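PDB 6YHH: beta-N-acetylglucosaminidase-like protein Glycoside hydrolase family 20 from Flavobacterium johnsoniae, which probably removes terminal N-acetylglucosamine units from chitin-derived oligosaccharides, as a beta-N-acetylhexosaminidase of glycoside hydrolase family 20. Local coordinates for residues K164-A169 against E458-R463; I231-H236 against T346-Q351; K321-N326 against H342-Y347; V464-A469 against S493-L498. All coordinates share one frame; numbering follows the deposited sequence.

Contact 1: residues K164-A169 against E458-R463; sequences KRNLDA and ETFDSR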
# COMPACT_ATOMS: atom_id res chain seq x y z
N LYS A 164 9.92 -4.15 0.41
CA LYS A 164 10.39 -3.22 1.40
C LYS A 164 9.61 -3.32 2.71
O LYS A 164 10.21 -3.42 3.79
CB LYS A 164 10.39 -1.78 0.90
CG LYS A 164 11.47 -1.47 -0.12
CD LYS A 164 11.40 -0.04 -0.56
CE LYS A 164 12.56 0.35 -1.42
NZ LYS A 164 12.63 1.84 -1.72
N ARG A 165 8.28 -3.32 2.66
CA ARG A 165 7.57 -3.32 3.93
C ARG A 165 7.77 -4.65 4.63
O ARG A 165 7.70 -4.74 5.91
CB ARG A 165 6.10 -2.99 3.81
CG ARG A 165 5.24 -3.94 2.99
CD ARG A 165 3.81 -3.46 2.87
NE ARG A 165 2.95 -4.38 2.16
CZ ARG A 165 2.54 -4.25 0.89
NH1 ARG A 165 1.79 -5.16 0.33
NH2 ARG A 165 2.92 -3.18 0.17
N ASN A 166 7.87 -5.73 3.88
CA ASN A 166 8.12 -7.02 4.53
C ASN A 166 9.51 -7.08 5.20
O ASN A 166 9.65 -7.72 6.21
CB ASN A 166 7.82 -8.15 3.56
CG ASN A 166 6.34 -8.45 3.54
OD1 ASN A 166 5.51 -7.83 2.76
ND2 ASN A 166 5.95 -9.32 4.41
N LEU A 167 10.51 -6.43 4.62
CA LEU A 167 11.80 -6.32 5.27
C LEU A 167 11.61 -5.56 6.58
O LEU A 167 12.20 -5.95 7.61
CB LEU A 167 12.80 -5.59 4.35
CG LEU A 167 13.29 -6.48 3.23
CD1 LEU A 167 14.02 -5.68 2.11
CD2 LEU A 167 14.14 -7.64 3.72
N ASP A 168 10.79 -4.48 6.61
CA ASP A 168 10.54 -3.81 7.91
C ASP A 168 9.88 -4.77 8.90
O ASP A 168 10.22 -4.73 10.10
CB ASP A 168 9.67 -2.58 7.71
CG ASP A 168 10.44 -1.44 7.01
OD1 ASP A 168 11.48 -1.02 7.60
OD2 ASP A 168 10.02 -0.98 5.98
N ALA A 169 8.94 -5.58 8.43
CA ALA A 169 8.24 -6.49 9.33
C ALA A 169 9.25 -7.54 9.91
O ALA A 169 9.16 -7.97 11.10
CB ALA A 169 7.08 -7.19 8.66
N GLU A 458 -1.74 -7.80 -3.24
CA GLU A 458 -2.82 -7.35 -2.32
C GLU A 458 -3.02 -8.26 -1.15
O GLU A 458 -3.29 -7.83 -0.01
CB GLU A 458 -4.14 -7.09 -3.09
CG GLU A 458 -3.98 -5.95 -4.13
CD GLU A 458 -3.28 -6.28 -5.41
OE1 GLU A 458 -3.19 -7.45 -5.81
OE2 GLU A 458 -2.63 -5.28 -5.88
N THR A 459 -2.97 -9.56 -1.37
CA THR A 459 -3.27 -10.50 -0.32
C THR A 459 -2.02 -11.12 0.39
O THR A 459 -2.18 -11.78 1.40
CB THR A 459 -4.17 -11.70 -0.73
OG1 THR A 459 -3.53 -12.47 -1.74
CG2 THR A 459 -5.45 -11.20 -1.32
N PHE A 460 -0.83 -10.83 -0.14
CA PHE A 460 0.46 -11.35 0.34
C PHE A 460 0.60 -11.19 1.86
O PHE A 460 0.78 -12.18 2.60
CB PHE A 460 1.61 -10.60 -0.32
CG PHE A 460 2.95 -11.16 0.03
CD1 PHE A 460 3.46 -12.21 -0.72
CD2 PHE A 460 3.73 -10.63 1.04
CE1 PHE A 460 4.65 -12.81 -0.44
CE2 PHE A 460 4.95 -11.19 1.36
CZ PHE A 460 5.45 -12.26 0.60
N ASP A 461 0.43 -9.97 2.36
CA ASP A 461 0.64 -9.74 3.80
C ASP A 461 -0.38 -10.50 4.69
O ASP A 461 0.01 -11.00 5.78
CB ASP A 461 0.61 -8.26 4.14
CG ASP A 461 1.72 -7.47 3.54
OD1 ASP A 461 2.66 -8.05 3.07
OD2 ASP A 461 1.60 -6.19 3.61
N SER A 462 -1.63 -10.67 4.21
CA SER A 462 -2.62 -11.41 4.96
C SER A 462 -2.25 -12.88 5.12
O SER A 462 -2.76 -13.59 6.04
CB SER A 462 -4.01 -11.33 4.32
OG SER A 462 -4.15 -12.07 3.15
N ARG A 463 -1.49 -13.39 4.19
CA ARG A 463 -0.99 -14.79 4.28
C ARG A 463 0.25 -14.86 5.20
O ARG A 463 0.40 -15.78 6.05
CB ARG A 463 -0.70 -15.32 2.86
CG ARG A 463 -1.95 -15.93 2.20
CD ARG A 463 -3.18 -15.05 2.14
NE ARG A 463 -4.34 -15.82 1.68
CZ ARG A 463 -5.58 -15.64 2.15
NH1 ARG A 463 -5.88 -14.60 2.94
NH2 ARG A 463 -6.57 -16.47 1.75
O HOH W 1 0.06 -7.47 0.91
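R165 turns the NE edge of its guanidinium to D461 OD2, the two planes standing 84° apart. NE donates to D461 OD2 at 2.7 Å, with an N-H...O angle of 159°, on the syn side of the carboxylate and close to both planes, which makes a salt bridge with a well-directed hydrogen bond. The R165 chain starts with CG between the backbone N and the carbonyl carbon (chi1 62°) and then runs extended to NE, carrying the guanidinium across to the other helix. Its other nitrogens are occupied too: NH2 pairs with D161, and NH1 donates to a water in the guanidinium plane, 2.9 Å from R165 NH1; the same water accepts from D461 N. Both segments belong to the TIM-barrel domain of the family. Helix 160-172 comes after strand 146-152 and helix 460-464 after strand 443-450, and these two strands pair in parallel, so the contact ties together the beginning and the end of the barrel chain. D461 OD2 is gripped a second time by the backbone N of T504. A lysine in place of R165 has one amine for three partners, so D161 or the water is likely to lose its mate and D461 OD2 to be held mainly by T504 N. Beside the salt bridge the side-chain amide of N166 stands nearly perpendicular to the F460 ring, its CG 3.8 Å from F460 CE2, while the ring also touches M450 of strand 443-450.

Contact 2: residues I231-H236 against T346-Q351; sequences IDVPGH and TYFTMQ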
# COMPACT_ATOMS: atom_id res chain seq x y z
N ILE A 231 18.16 -18.76 -7.75
CA ILE A 231 17.88 -19.12 -9.12
C ILE A 231 17.70 -20.64 -9.19
O ILE A 231 18.68 -21.40 -9.12
CB ILE A 231 18.99 -18.67 -10.08
CG1 ILE A 231 19.08 -17.15 -10.10
CG2 ILE A 231 18.62 -19.13 -11.47
CD1 ILE A 231 20.24 -16.66 -11.00
N ASP A 232 16.45 -21.11 -9.25
CA ASP A 232 16.15 -22.50 -9.07
C ASP A 232 16.41 -23.32 -10.35
O ASP A 232 15.75 -23.11 -11.37
CB ASP A 232 14.66 -22.58 -8.62
CG ASP A 232 14.21 -23.97 -8.23
OD1 ASP A 232 14.93 -24.93 -8.47
OD2 ASP A 232 13.06 -24.07 -7.68
N VAL A 233 17.36 -24.26 -10.26
CA VAL A 233 17.80 -25.10 -11.37
C VAL A 233 18.05 -26.50 -10.87
O VAL A 233 18.43 -26.67 -9.67
CB VAL A 233 19.09 -24.51 -12.02
CG1 VAL A 233 18.77 -23.26 -12.78
CG2 VAL A 233 20.21 -24.28 -11.01
N PRO A 234 17.83 -27.55 -11.68
CA PRO A 234 17.44 -27.53 -13.07
C PRO A 234 15.97 -27.81 -13.37
O PRO A 234 15.54 -27.66 -14.52
CB PRO A 234 18.32 -28.65 -13.70
CG PRO A 234 18.28 -29.69 -12.60
CD PRO A 234 18.35 -28.89 -11.31
N GLY A 235 15.22 -28.15 -12.34
CA GLY A 235 13.78 -28.35 -12.46
C GLY A 235 13.11 -26.96 -12.46
O GLY A 235 13.80 -25.91 -12.46
N HIS A 236 11.78 -26.93 -12.54
CA HIS A 236 11.05 -25.66 -12.49
C HIS A 236 11.62 -24.76 -13.58
O HIS A 236 11.68 -23.51 -13.42
CB HIS A 236 11.22 -25.01 -11.08
CG HIS A 236 10.30 -25.59 -10.03
ND1 HIS A 236 10.55 -26.74 -9.30
CD2 HIS A 236 9.09 -25.15 -9.62
CE1 HIS A 236 9.51 -26.97 -8.51
NE2 HIS A 236 8.63 -26.02 -8.70
N THR A 346 23.09 -33.91 -8.56
CA THR A 346 24.16 -33.48 -7.66
C THR A 346 25.42 -33.17 -8.46
O THR A 346 26.12 -32.20 -8.19
CB THR A 346 24.44 -34.59 -6.65
OG1 THR A 346 23.28 -34.75 -5.77
CG2 THR A 346 25.69 -34.22 -5.78
N TYR A 347 25.74 -34.01 -9.46
CA TYR A 347 26.85 -33.66 -10.38
C TYR A 347 26.70 -32.26 -11.03
O TYR A 347 27.61 -31.44 -11.03
CB TYR A 347 26.93 -34.70 -11.45
CG TYR A 347 27.94 -34.39 -12.52
CD1 TYR A 347 27.62 -33.65 -13.58
CD2 TYR A 347 29.27 -34.86 -12.41
CE1 TYR A 347 28.55 -33.29 -14.53
CE2 TYR A 347 30.22 -34.53 -13.38
CZ TYR A 347 29.84 -33.74 -14.43
OH TYR A 347 30.73 -33.37 -15.45
N PHE A 348 25.49 -32.02 -11.56
CA PHE A 348 25.11 -30.73 -12.15
C PHE A 348 25.32 -29.61 -11.14
O PHE A 348 25.96 -28.64 -11.43
CB PHE A 348 23.63 -30.81 -12.60
CG PHE A 348 23.03 -29.50 -12.90
CD1 PHE A 348 23.25 -28.85 -14.12
CD2 PHE A 348 22.25 -28.84 -11.94
CE1 PHE A 348 22.69 -27.58 -14.39
CE2 PHE A 348 21.68 -27.59 -12.21
CZ PHE A 348 21.91 -26.97 -13.43
N THR A 349 24.78 -29.77 -9.95
CA THR A 349 24.94 -28.83 -8.85
C THR A 349 26.40 -28.53 -8.50
O THR A 349 26.81 -27.36 -8.34
CB THR A 349 24.21 -29.34 -7.58
OG1 THR A 349 22.81 -29.50 -7.89
CG2 THR A 349 24.40 -28.41 -6.42
N MET A 350 27.22 -29.59 -8.50
CA MET A 350 28.66 -29.43 -8.19
C MET A 350 29.44 -28.80 -9.32
O MET A 350 30.54 -28.24 -9.03
CB MET A 350 29.28 -30.76 -7.72
CG MET A 350 28.81 -31.14 -6.30
SD MET A 350 29.10 -29.88 -5.06
CE MET A 350 30.86 -29.64 -5.41
N GLN A 351 28.89 -28.78 -10.54
CA GLN A 351 29.47 -27.99 -11.61
C GLN A 351 29.25 -26.47 -11.38
O GLN A 351 30.01 -25.62 -11.83
CB GLN A 351 28.99 -28.39 -13.02
CG GLN A 351 29.12 -29.82 -13.38
CD GLN A 351 30.44 -30.39 -13.00
OE1 GLN A 351 30.54 -31.28 -12.11
NE2 GLN A 351 31.46 -29.89 -13.62
O HOH W 2 20.20 -28.73 -8.51
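P234 lies over one face of the F348 ring, its CB 4.2 Å from the ring centroid and 26° off the normal, a CH-pi contact. The contact sits in the TIM-barrel domain: residues 231-236 form the loop that leaves strand 226-230, and F348 projects from helix 341-358. Such loops at the carboxy-terminal ends of the barrel strands line the active site in this fold, and the side chain of P234 is about 9 Å from that of E317, the predicted proton donor. The peptide bond between V233 and P234 is cis, and both side chains meet the same ring, V233 at its edge and P234 over its face. P234 CD comes within 3.7 Å of F348 CE2. V233 crosses the phenyl group at about a right angle, with CG2 near the ring plane, 3.8 Å from F348 CE2. F348 has CG anti to its backbone N (chi1 166°), which sends the ring out from the helix toward the loop; T291 and L295 of helix 289-302 also pack on it. No direct hydrogen bond crosses between the segments, but a water at the edge of the phenyl ring joins them. It donates to the carbonyl of V233 and to the hydroxyl of T349, which is also hydrogen-bonded to the carbonyl of Q345; the water lies 3.0 Å from V233 O and 2.8 Å from T349 OG1.

Contact 3: residues K321-N326 against H342-Y347; sequences KDWDAN and HELQTY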
# COMPACT_ATOMS: atom_id res chain seq x y z
N LYS A 321 11.52 -37.03 -15.82
CA LYS A 321 10.93 -37.71 -17.01
C LYS A 321 11.66 -37.37 -18.30
O LYS A 321 11.98 -38.28 -19.09
CB LYS A 321 9.44 -37.48 -17.12
CG LYS A 321 8.55 -38.07 -15.99
CD LYS A 321 8.85 -39.49 -15.57
CE LYS A 321 7.82 -40.11 -14.62
NZ LYS A 321 8.50 -41.25 -13.88
N ASP A 322 11.96 -36.09 -18.55
CA ASP A 322 12.73 -35.76 -19.75
C ASP A 322 14.15 -36.33 -19.70
O ASP A 322 14.70 -36.80 -20.74
CB ASP A 322 12.77 -34.26 -19.96
CG ASP A 322 11.43 -33.67 -20.38
OD1 ASP A 322 10.41 -34.38 -20.67
OD2 ASP A 322 11.41 -32.39 -20.49
N TRP A 323 14.76 -36.31 -18.52
CA TRP A 323 16.07 -36.94 -18.36
C TRP A 323 16.04 -38.42 -18.73
O TRP A 323 16.92 -38.88 -19.48
CB TRP A 323 16.62 -36.71 -16.97
CG TRP A 323 17.09 -35.29 -16.74
CD1 TRP A 323 16.88 -34.20 -17.52
CD2 TRP A 323 17.83 -34.83 -15.59
NE1 TRP A 323 17.46 -33.07 -16.92
CE2 TRP A 323 18.07 -33.45 -15.76
CE3 TRP A 323 18.30 -35.46 -14.45
CZ2 TRP A 323 18.80 -32.72 -14.83
CZ3 TRP A 323 19.04 -34.77 -13.54
CH2 TRP A 323 19.25 -33.39 -13.70
N ASP A 324 15.07 -39.14 -18.19
CA ASP A 324 14.91 -40.59 -18.44
C ASP A 324 14.76 -40.87 -19.94
O ASP A 324 15.20 -41.92 -20.41
CB ASP A 324 13.68 -41.09 -17.70
CG ASP A 324 13.84 -41.17 -16.22
OD1 ASP A 324 14.94 -41.09 -15.67
OD2 ASP A 324 12.75 -41.35 -15.60
N ALA A 325 14.10 -40.00 -20.67
CA ALA A 325 13.75 -40.24 -22.07
C ALA A 325 14.85 -39.85 -23.00
O ALA A 325 14.79 -40.21 -24.14
CB ALA A 325 12.54 -39.43 -22.42
N ASN A 326 15.86 -39.09 -22.57
CA ASN A 326 16.77 -38.47 -23.49
C ASN A 326 18.00 -39.37 -23.60
O ASN A 326 18.76 -39.53 -22.66
CB ASN A 326 17.16 -37.08 -22.97
CG ASN A 326 18.09 -36.32 -23.92
OD1 ASN A 326 19.02 -36.92 -24.50
ND2 ASN A 326 17.90 -35.00 -24.07
N HIS A 342 18.99 -38.21 -9.14
CA HIS A 342 19.52 -37.39 -8.05
C HIS A 342 21.05 -37.32 -8.10
O HIS A 342 21.62 -36.24 -7.86
CB HIS A 342 19.04 -37.93 -6.71
CG HIS A 342 17.62 -37.54 -6.41
ND1 HIS A 342 17.03 -36.43 -6.97
CD2 HIS A 342 16.69 -38.09 -5.60
CE1 HIS A 342 15.79 -36.32 -6.53
NE2 HIS A 342 15.57 -37.31 -5.68
N GLU A 343 21.72 -38.43 -8.43
CA GLU A 343 23.19 -38.39 -8.58
C GLU A 343 23.60 -37.47 -9.71
O GLU A 343 24.57 -36.69 -9.58
CB GLU A 343 23.78 -39.81 -8.81
CG GLU A 343 23.68 -40.63 -7.54
CD GLU A 343 24.23 -42.05 -7.74
OE1 GLU A 343 24.80 -42.38 -8.80
OE2 GLU A 343 24.28 -42.75 -6.75
N LEU A 344 22.85 -37.52 -10.80
CA LEU A 344 23.16 -36.64 -11.91
C LEU A 344 22.92 -35.17 -11.58
O LEU A 344 23.65 -34.25 -11.97
CB LEU A 344 22.36 -37.08 -13.12
CG LEU A 344 22.38 -36.20 -14.38
CD1 LEU A 344 23.77 -35.98 -14.89
CD2 LEU A 344 21.49 -36.78 -15.47
N GLN A 345 21.84 -34.93 -10.82
CA GLN A 345 21.52 -33.57 -10.41
C GLN A 345 22.55 -33.04 -9.41
O GLN A 345 22.92 -31.85 -9.45
CB GLN A 345 20.12 -33.48 -9.82
CG GLN A 345 19.66 -32.04 -9.69
CD GLN A 345 18.33 -31.92 -8.97
OE1 GLN A 345 17.44 -32.70 -9.16
NE2 GLN A 345 18.21 -30.93 -8.13
N THR A 346 23.09 -33.91 -8.56
CA THR A 346 24.16 -33.48 -7.66
C THR A 346 25.42 -33.17 -8.46
O THR A 346 26.12 -32.20 -8.19
CB THR A 346 24.44 -34.59 -6.65
OG1 THR A 346 23.28 -34.75 -5.77
CG2 THR A 346 25.69 -34.22 -5.78
N TYR A 347 25.74 -34.01 -9.46
CA TYR A 347 26.85 -33.66 -10.38
C TYR A 347 26.70 -32.26 -11.03
O TYR A 347 27.61 -31.44 -11.03
CB TYR A 347 26.93 -34.70 -11.45
CG TYR A 347 27.94 -34.39 -12.52
CD1 TYR A 347 27.62 -33.65 -13.58
CD2 TYR A 347 29.27 -34.86 -12.41
CE1 TYR A 347 28.55 -33.29 -14.53
CE2 TYR A 347 30.22 -34.53 -13.38
CZ TYR A 347 29.84 -33.74 -14.43
OH TYR A 347 30.73 -33.37 -15.45
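The indole of W323 presents the rim of its six-membered ring to helix 341-358: Q345 N lies at its edge near the ring plane, 3.9 Å from W323 CZ3, while L344 CD2 approaches obliquely. This is packing inside a beta-alpha-beta connection of the TIM barrel, where the chain leaves strand 310-312, makes the short helix 321-325, and later runs through helix 341-358 to the parallel strand 362-366. L344 and W323 reach out from opposite directions, L344 CD2 lying 3.6 Å from W323 CE3. CG of L344 is anti to the backbone N (chi1 172°), which carries the isobutyl group toward the indole; I329 and F332 of helix 327-335 touch the same leucine. The polar edge of the indole is used outside the pair, NE1 donating to the carbonyl of L284. Exchanging W323 for an alanine is likely to open a gap beside L344 and to leave L284 O without this donor. Q345, whose side chain is about 8 Å from that of the predicted proton donor E317, runs extended past the ring and hydrogen-bonds through NE2 to G315 O. Its amide stands 87° from the indole plane, and its CB rests 4.0 Å from W323 CH2.

Contact 4: residues V464-A469 against S493-L498; sequences VWPRTA and SVSFRL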
# COMPACT_ATOMS: atom_id res chain seq x y z
N VAL A 464 1.19 -13.94 5.04
CA VAL A 464 2.45 -13.97 5.82
C VAL A 464 2.24 -13.65 7.29
O VAL A 464 2.83 -14.33 8.14
CB VAL A 464 3.52 -13.06 5.19
CG1 VAL A 464 4.82 -13.08 5.97
CG2 VAL A 464 3.75 -13.55 3.78
N TRP A 465 1.43 -12.65 7.58
CA TRP A 465 1.27 -12.05 8.93
C TRP A 465 -0.13 -12.23 9.40
O TRP A 465 -1.09 -12.04 8.61
CB TRP A 465 1.62 -10.55 8.88
CG TRP A 465 3.01 -10.32 8.26
CD1 TRP A 465 3.31 -9.85 6.98
CD2 TRP A 465 4.28 -10.61 8.89
NE1 TRP A 465 4.69 -9.87 6.80
CE2 TRP A 465 5.29 -10.32 7.96
CE3 TRP A 465 4.65 -11.16 10.16
CZ2 TRP A 465 6.62 -10.55 8.22
CZ3 TRP A 465 5.99 -11.34 10.43
CH2 TRP A 465 6.98 -11.05 9.44
N PRO A 466 -0.35 -12.56 10.70
CA PRO A 466 0.68 -12.57 11.72
C PRO A 466 1.33 -13.92 11.98
O PRO A 466 2.16 -14.03 12.91
CB PRO A 466 -0.08 -12.14 12.97
CG PRO A 466 -1.43 -12.81 12.75
CD PRO A 466 -1.68 -12.68 11.26
N ARG A 467 1.06 -14.95 11.22
CA ARG A 467 1.65 -16.24 11.50
C ARG A 467 3.16 -16.27 11.49
O ARG A 467 3.78 -17.02 12.30
CB ARG A 467 1.08 -17.39 10.66
CG ARG A 467 -0.41 -17.69 10.91
CD ARG A 467 -1.09 -18.77 10.06
NE ARG A 467 -1.08 -18.26 8.67
CZ ARG A 467 -0.85 -18.97 7.60
NH1 ARG A 467 -0.78 -20.28 7.65
NH2 ARG A 467 -0.68 -18.34 6.45
N THR A 468 3.81 -15.52 10.61
CA THR A 468 5.25 -15.50 10.57
C THR A 468 5.87 -14.88 11.85
O THR A 468 7.01 -15.14 12.17
CB THR A 468 5.72 -14.85 9.28
OG1 THR A 468 5.15 -15.66 8.22
CG2 THR A 468 7.23 -14.81 9.19
N ALA A 469 5.07 -14.09 12.57
CA ALA A 469 5.52 -13.52 13.86
C ALA A 469 5.67 -14.59 14.91
O ALA A 469 6.63 -14.57 15.68
CB ALA A 469 4.68 -12.35 14.30
N SER A 493 -1.40 -7.73 19.67
CA SER A 493 -0.81 -6.40 19.61
C SER A 493 0.39 -6.33 18.67
O SER A 493 0.60 -5.31 18.02
CB SER A 493 -0.42 -5.87 21.00
OG SER A 493 0.56 -6.69 21.58
N VAL A 494 1.15 -7.40 18.57
CA VAL A 494 2.25 -7.47 17.61
C VAL A 494 1.70 -7.29 16.18
O VAL A 494 2.25 -6.49 15.40
CB VAL A 494 2.96 -8.84 17.77
CG1 VAL A 494 4.01 -9.03 16.69
CG2 VAL A 494 3.65 -8.97 19.14
N SER A 495 0.63 -8.00 15.87
CA SER A 495 0.04 -7.91 14.55
C SER A 495 -0.50 -6.50 14.24
O SER A 495 -0.28 -5.94 13.16
CB SER A 495 -1.09 -8.93 14.44
OG SER A 495 -1.67 -8.91 13.12
N PHE A 496 -1.18 -5.91 15.23
CA PHE A 496 -1.64 -4.54 15.12
C PHE A 496 -0.52 -3.56 14.86
O PHE A 496 -0.59 -2.75 13.91
CB PHE A 496 -2.38 -4.24 16.39
CG PHE A 496 -2.40 -2.81 16.86
CD1 PHE A 496 -2.91 -1.82 16.08
CD2 PHE A 496 -2.11 -2.51 18.18
CE1 PHE A 496 -2.95 -0.52 16.51
CE2 PHE A 496 -2.17 -1.20 18.69
CZ PHE A 496 -2.65 -0.20 17.84
N ARG A 497 0.57 -3.64 15.64
CA ARG A 497 1.65 -2.66 15.48
C ARG A 497 2.43 -2.78 14.19
O ARG A 497 3.06 -1.83 13.74
CB ARG A 497 2.53 -2.63 16.73
CG ARG A 497 1.81 -2.05 17.94
CD ARG A 497 1.32 -0.60 17.75
NE ARG A 497 0.83 -0.05 19.04
CZ ARG A 497 0.23 1.13 19.14
NH1 ARG A 497 0.06 1.89 18.04
NH2 ARG A 497 -0.26 1.56 20.30
N LEU A 498 2.37 -3.96 13.53
CA LEU A 498 2.98 -4.06 12.22
C LEU A 498 2.32 -3.12 11.20
O LEU A 498 2.96 -2.78 10.18
CB LEU A 498 2.98 -5.52 11.70
CG LEU A 498 3.78 -6.57 12.42
CD1 LEU A 498 3.43 -7.94 11.89
CD2 LEU A 498 5.27 -6.30 12.21
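L498 gives up the most surface in this contact, reaching across with CD1 to the benzo part of the W465 indole. The two side chains cross at about a right angle, and L498 CD1 sits 3.9 Å from W465 CE3, obliquely to the ring. On one face of the W465 indole lie V464 CG1 and T468 CB from its own segment. L498 also touches A169 and A172 of helix 160-172, the helix against which W465 packs through A169 and L170.

S495 and P466 form the second meeting point, where the backbones come nearest, with CA atoms 5.5 Å apart. With S495 OG anti to the backbone N (chi1 -178°), the oxygen lies against the pyrrolidine, 3.6 Å from P466 CB, a packing contact and not a hydrogen bond. A cis peptide bond joins W465 to P466, and P466 occupies the N-cap position of helix 467-476. At the same turn V464 O receives both the backbone N and the hydroxyl of T468, the latter at 2.7 Å from T468 OG1 to V464 O.

One turn after P466, A469 CB meets V494 CG1 at 4.1 Å, and both residues also touch M173. The contact thus seats the junction between helices 460-464 and 467-476 of the catalytic domain on the end of helix 484-497. On the far side of that helix, R497 hydrogen-bonds to N515 of the second subunit. No hydrogen bond crosses between the two segments, so their association rests on the fit of largely apolar, buried surfaces.

In the fold
The four contacts fall into two clusters. Contacts 1 and 4, with centres 10 Å apart, touch where A169 meets W465 and L498; helices 460-464 and 467-476 follow each other in the chain. Contacts 2 and 3, also 10 Å apart between centres, share T346 and Y347 on helix 341-358, and P234 bridges them by packing on W323 and Q345. Between the clusters the centres lie 30 to 42 Å apart. Along the chain, contacts 2 and 3 are nested within the loop closed by contact 1, and contact 4 follows. Contact 1 joins the first and last parts of the barrel, contact 4 adds helix 484-497, and contacts 2 and 3 lie near the predicted proton donor.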